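Long-range contact in Two-component system sensor histidine kinase (Bacteroides thetaiotaomicron, PDB 3OTT), which is probably a membrane-bound saccharide-sensing histidine kinase that passes phosphate from ATP to a protein histidine, seen here as its extracellular sensor domain: residues T662-F676 against R738-W750. Numbering follows the deposited sequence.
Sequences TNSIKLKYDQNNLSF and RPHILNIRILPPW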
# COMPACT_ATOMS: atom_id res chain seq x y z
N THR B 662 -19.13 -20.88 -12.97
CA THR B 662 -20.30 -21.58 -12.50
C THR B 662 -19.87 -22.67 -11.57
O THR B 662 -18.94 -23.39 -11.88
CB THR B 662 -21.10 -22.25 -13.63
OG1 THR B 662 -21.06 -21.44 -14.79
CG2 THR B 662 -22.54 -22.30 -13.23
N ASN B 663 -20.59 -22.77 -10.47
CA ASN B 663 -20.47 -23.82 -9.49
C ASN B 663 -21.52 -24.94 -9.75
O ASN B 663 -21.44 -26.04 -9.20
CB ASN B 663 -20.71 -23.20 -8.08
CG ASN B 663 -19.70 -22.02 -7.75
OD1 ASN B 663 -20.12 -20.96 -7.23
ND2 ASN B 663 -18.41 -22.23 -8.02
N SER B 664 -22.53 -24.63 -10.57
CA SER B 664 -23.71 -25.48 -10.75
C SER B 664 -24.26 -25.35 -12.14
O SER B 664 -24.64 -24.26 -12.59
CB SER B 664 -24.81 -25.10 -9.77
OG SER B 664 -24.55 -25.63 -8.48
N ILE B 665 -24.30 -26.48 -12.83
CA ILE B 665 -24.92 -26.51 -14.14
C ILE B 665 -26.16 -27.44 -14.21
O ILE B 665 -26.19 -28.53 -13.59
CB ILE B 665 -23.86 -26.81 -15.23
CG1 ILE B 665 -24.38 -26.39 -16.59
CG2 ILE B 665 -23.36 -28.24 -15.23
CD1 ILE B 665 -23.29 -26.39 -17.62
N LYS B 666 -27.18 -26.96 -14.94
CA LYS B 666 -28.41 -27.71 -15.22
C LYS B 666 -28.52 -28.04 -16.70
O LYS B 666 -28.58 -27.14 -17.50
CB LYS B 666 -29.64 -26.88 -14.79
CG LYS B 666 -30.11 -27.18 -13.38
CD LYS B 666 -31.55 -26.69 -13.15
CE LYS B 666 -31.57 -25.77 -11.88
NZ LYS B 666 -32.86 -25.04 -11.56
N LEU B 667 -28.55 -29.33 -17.05
CA LEU B 667 -28.58 -29.78 -18.44
C LEU B 667 -29.81 -30.64 -18.76
O LEU B 667 -30.36 -31.34 -17.88
CB LEU B 667 -27.32 -30.60 -18.77
CG LEU B 667 -25.98 -29.82 -18.64
CD1 LEU B 667 -24.81 -30.72 -18.74
CD2 LEU B 667 -25.84 -28.72 -19.65
N LYS B 668 -30.23 -30.60 -20.03
CA LYS B 668 -31.27 -31.50 -20.47
C LYS B 668 -30.82 -32.97 -20.55
O LYS B 668 -29.60 -33.28 -20.58
CB LYS B 668 -31.85 -31.00 -21.80
CG LYS B 668 -32.55 -29.64 -21.68
CD LYS B 668 -32.85 -29.07 -23.05
CE LYS B 668 -33.31 -27.62 -22.98
NZ LYS B 668 -32.60 -26.74 -24.00
N TYR B 669 -31.81 -33.86 -20.68
CA TYR B 669 -31.60 -35.29 -20.76
C TYR B 669 -30.69 -35.67 -21.93
O TYR B 669 -29.86 -36.55 -21.79
CB TYR B 669 -32.97 -36.04 -20.83
CG TYR B 669 -33.56 -36.13 -22.23
CD1 TYR B 669 -34.12 -35.01 -22.84
CD2 TYR B 669 -33.51 -37.32 -22.96
CE1 TYR B 669 -34.61 -35.05 -24.12
CE2 TYR B 669 -34.03 -37.40 -24.25
CZ TYR B 669 -34.58 -36.25 -24.82
OH TYR B 669 -35.12 -36.25 -26.09
N ASP B 670 -30.82 -35.00 -23.06
CA ASP B 670 -29.98 -35.30 -24.24
C ASP B 670 -28.68 -34.48 -24.36
O ASP B 670 -27.98 -34.55 -25.37
CB ASP B 670 -30.78 -35.18 -25.54
CG ASP B 670 -31.43 -33.81 -25.71
OD1 ASP B 670 -31.59 -33.07 -24.71
OD2 ASP B 670 -31.81 -33.48 -26.85
N GLN B 671 -28.37 -33.72 -23.32
CA GLN B 671 -27.09 -33.05 -23.21
C GLN B 671 -26.30 -33.85 -22.20
O GLN B 671 -25.87 -33.34 -21.15
CB GLN B 671 -27.31 -31.59 -22.76
CG GLN B 671 -28.10 -30.77 -23.79
CD GLN B 671 -28.33 -29.31 -23.40
OE1 GLN B 671 -28.77 -29.00 -22.30
NE2 GLN B 671 -28.08 -28.42 -24.32
N ASN B 672 -26.09 -35.12 -22.49
CA ASN B 672 -25.52 -36.01 -21.48
C ASN B 672 -24.18 -36.64 -21.90
O ASN B 672 -23.70 -37.60 -21.26
CB ASN B 672 -26.55 -37.12 -21.10
CG ASN B 672 -26.94 -37.96 -22.29
OD1 ASN B 672 -26.93 -37.49 -23.41
ND2 ASN B 672 -27.25 -39.20 -22.06
N ASN B 673 -23.61 -36.14 -22.99
CA ASN B 673 -22.29 -36.56 -23.43
C ASN B 673 -21.39 -35.33 -23.35
O ASN B 673 -21.44 -34.46 -24.20
CB ASN B 673 -22.36 -37.21 -24.82
CG ASN B 673 -23.18 -38.55 -24.80
OD1 ASN B 673 -22.65 -39.60 -24.46
ND2 ASN B 673 -24.46 -38.49 -25.18
N LEU B 674 -20.61 -35.27 -22.27
CA LEU B 674 -19.97 -34.06 -21.78
C LEU B 674 -18.44 -34.12 -21.75
O LEU B 674 -17.85 -35.18 -21.43
CB LEU B 674 -20.45 -33.77 -20.36
CG LEU B 674 -21.94 -33.75 -20.11
CD1 LEU B 674 -22.13 -33.35 -18.70
CD2 LEU B 674 -22.69 -32.77 -21.07
N SER B 675 -17.80 -33.02 -22.15
CA SER B 675 -16.35 -32.87 -21.95
C SER B 675 -16.05 -31.54 -21.32
O SER B 675 -16.80 -30.61 -21.46
CB SER B 675 -15.53 -33.03 -23.22
OG SER B 675 -15.56 -34.34 -23.64
N PHE B 676 -14.94 -31.51 -20.62
CA PHE B 676 -14.54 -30.40 -19.78
C PHE B 676 -13.04 -30.30 -20.03
O PHE B 676 -12.34 -31.33 -19.94
CB PHE B 676 -14.76 -30.75 -18.29
CG PHE B 676 -16.22 -30.99 -17.93
CD1 PHE B 676 -16.75 -32.27 -17.95
CD2 PHE B 676 -17.05 -29.94 -17.61
CE1 PHE B 676 -18.16 -32.51 -17.63
CE2 PHE B 676 -18.41 -30.18 -17.27
CZ PHE B 676 -18.95 -31.49 -17.31
N ARG B 738 -7.39 -28.53 -2.37
CA ARG B 738 -8.04 -27.45 -3.12
C ARG B 738 -8.63 -28.01 -4.41
O ARG B 738 -8.17 -27.71 -5.52
CB ARG B 738 -7.07 -26.30 -3.46
CG ARG B 738 -6.72 -25.38 -2.28
CD ARG B 738 -7.65 -24.17 -2.17
NE ARG B 738 -7.23 -23.25 -1.10
CZ ARG B 738 -7.42 -21.93 -1.14
NH1 ARG B 738 -8.01 -21.38 -2.21
NH2 ARG B 738 -7.01 -21.14 -0.13
N PRO B 739 -9.66 -28.85 -4.28
CA PRO B 739 -10.25 -29.34 -5.51
C PRO B 739 -11.14 -28.27 -6.14
O PRO B 739 -11.63 -27.37 -5.44
CB PRO B 739 -11.08 -30.54 -5.05
CG PRO B 739 -10.99 -30.57 -3.53
CD PRO B 739 -10.43 -29.28 -3.10
N HIS B 740 -11.27 -28.34 -7.45
CA HIS B 740 -12.37 -27.67 -8.14
C HIS B 740 -13.60 -28.58 -8.14
O HIS B 740 -13.51 -29.74 -8.51
CB HIS B 740 -11.99 -27.36 -9.57
CG HIS B 740 -12.91 -26.39 -10.22
ND1 HIS B 740 -12.84 -25.03 -9.99
CD2 HIS B 740 -13.92 -26.57 -11.11
CE1 HIS B 740 -13.77 -24.42 -10.70
NE2 HIS B 740 -14.43 -25.33 -11.41
N ILE B 741 -14.73 -28.00 -7.74
CA ILE B 741 -16.02 -28.70 -7.65
C ILE B 741 -17.04 -28.07 -8.61
O ILE B 741 -17.18 -26.86 -8.65
CB ILE B 741 -16.52 -28.65 -6.19
CG1 ILE B 741 -15.77 -29.71 -5.36
CG2 ILE B 741 -18.03 -28.82 -6.10
CD1 ILE B 741 -15.60 -29.33 -3.91
N LEU B 742 -17.69 -28.89 -9.43
CA LEU B 742 -18.80 -28.45 -10.30
C LEU B 742 -19.98 -29.33 -10.04
O LEU B 742 -19.86 -30.51 -10.28
CB LEU B 742 -18.43 -28.60 -11.79
CG LEU B 742 -19.55 -28.19 -12.77
CD1 LEU B 742 -20.00 -26.72 -12.68
CD2 LEU B 742 -19.22 -28.60 -14.18
N ASN B 743 -21.11 -28.81 -9.54
CA ASN B 743 -22.33 -29.67 -9.45
C ASN B 743 -23.06 -29.69 -10.78
O ASN B 743 -23.29 -28.66 -11.39
CB ASN B 743 -23.29 -29.21 -8.37
CG ASN B 743 -22.61 -29.02 -7.04
OD1 ASN B 743 -22.20 -29.98 -6.39
ND2 ASN B 743 -22.45 -27.76 -6.63
N ILE B 744 -23.34 -30.88 -11.24
CA ILE B 744 -24.07 -31.11 -12.49
C ILE B 744 -25.45 -31.73 -12.27
O ILE B 744 -25.57 -32.77 -11.61
CB ILE B 744 -23.24 -32.02 -13.42
CG1 ILE B 744 -21.79 -31.40 -13.66
CG2 ILE B 744 -23.95 -32.16 -14.75
CD1 ILE B 744 -20.75 -32.45 -14.20
N ARG B 745 -26.51 -31.11 -12.80
CA ARG B 745 -27.81 -31.71 -12.78
C ARG B 745 -28.22 -32.07 -14.21
O ARG B 745 -28.24 -31.20 -15.11
CB ARG B 745 -28.82 -30.80 -12.11
CG ARG B 745 -30.18 -31.46 -11.93
CD ARG B 745 -31.24 -30.52 -11.34
NE ARG B 745 -32.51 -31.22 -11.12
CZ ARG B 745 -33.69 -30.65 -10.83
NH1 ARG B 745 -33.81 -29.32 -10.71
NH2 ARG B 745 -34.78 -31.43 -10.67
N ILE B 746 -28.50 -33.36 -14.46
CA ILE B 746 -29.09 -33.77 -15.72
C ILE B 746 -30.61 -34.02 -15.53
O ILE B 746 -30.98 -34.88 -14.70
CB ILE B 746 -28.47 -35.10 -16.23
CG1 ILE B 746 -26.93 -35.00 -16.27
CG2 ILE B 746 -29.09 -35.51 -17.58
CD1 ILE B 746 -26.38 -34.63 -17.55
N LEU B 747 -31.45 -33.31 -16.29
CA LEU B 747 -32.92 -33.28 -16.09
C LEU B 747 -33.52 -34.48 -16.79
O LEU B 747 -32.98 -34.92 -17.79
CB LEU B 747 -33.53 -31.98 -16.63
CG LEU B 747 -33.17 -30.66 -15.89
CD1 LEU B 747 -33.41 -29.44 -16.77
CD2 LEU B 747 -34.02 -30.54 -14.65
N PRO B 748 -34.62 -35.03 -16.27
CA PRO B 748 -35.29 -36.14 -16.98
C PRO B 748 -35.91 -35.68 -18.29
O PRO B 748 -36.20 -34.50 -18.42
CB PRO B 748 -36.39 -36.57 -16.00
CG PRO B 748 -36.66 -35.30 -15.18
CD PRO B 748 -35.31 -34.67 -15.02
N PRO B 749 -36.13 -36.59 -19.27
CA PRO B 749 -36.84 -36.22 -20.54
C PRO B 749 -38.13 -35.43 -20.36
O PRO B 749 -38.44 -34.55 -21.18
CB PRO B 749 -37.17 -37.58 -21.17
CG PRO B 749 -36.81 -38.63 -20.12
CD PRO B 749 -35.72 -38.01 -19.28
N TRP B 750 -38.89 -35.70 -19.31
CA TRP B 750 -40.23 -35.10 -19.19
C TRP B 750 -40.21 -33.69 -18.62
O TRP B 750 -39.13 -33.16 -18.32
CB TRP B 750 -41.16 -36.02 -18.39
CG TRP B 750 -40.64 -36.35 -17.03
CD1 TRP B 750 -40.73 -35.57 -15.92
CD2 TRP B 750 -39.94 -37.54 -16.63
NE1 TRP B 750 -40.12 -36.20 -14.85
CE2 TRP B 750 -39.64 -37.41 -15.25
CE3 TRP B 750 -39.51 -38.68 -17.31
CZ2 TRP B 750 -38.93 -38.36 -14.54
CZ3 TRP B 750 -38.79 -39.64 -16.60
CH2 TRP B 750 -38.52 -39.48 -15.22
O HOH W 1 -34.60 -32.53 -20.38
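Asn663 O is gripped by three donors at the start of a parallel strand pair: the backbone N of Asn743 at 2.8 Å, tilted from the carbonyl plane, and, more weakly, Asn743 ND2 and the hydroxyl of Ser664. The Asn743 amide is shared, since its OD1 accepts a bond from Gln723 on strand 720-728. From there the donor alternates between strands 664-667 and 740-746: Ile665 N to Asn743 O, Arg745 N to Ile665 O (2.7 Å), Leu667 N to Arg745 O, and finally Leu747 N to Leu667 O.

Ile665 and Ile744 lie side by side on the buried face, CG2 of Ile665 being 3.9 Å from CG1 of Ile744. With CG1 anti to the carbonyl carbon (chi1 -55°) and the chain extended beyond it, Ile744 reaches CD1 to 3.7 Å from Phe676 CZ, while Leu742 CD2 meets Phe676 CE2 at 3.6 Å; Leu641 touches both Ile665 and Phe676. On the exposed face Lys666 runs alongside Arg745 through their aliphatic parts, and Leu747 CD2 sits over the guanidinium.

Beyond the strands, Pro749 CA packs over one face of the Tyr669 ring, 4.1 Å from its centroid, and a water joins Tyr669 N to Pro748 O. After the type I turn 668-671 the chain enters strand 674-679 of the facing sheet, so Phe676 packs from the second sheet against Leu742 and Ile744 of the first, within a two-sheet beta-sandwich, as expected for the E-set-like Y_Y_Y domain.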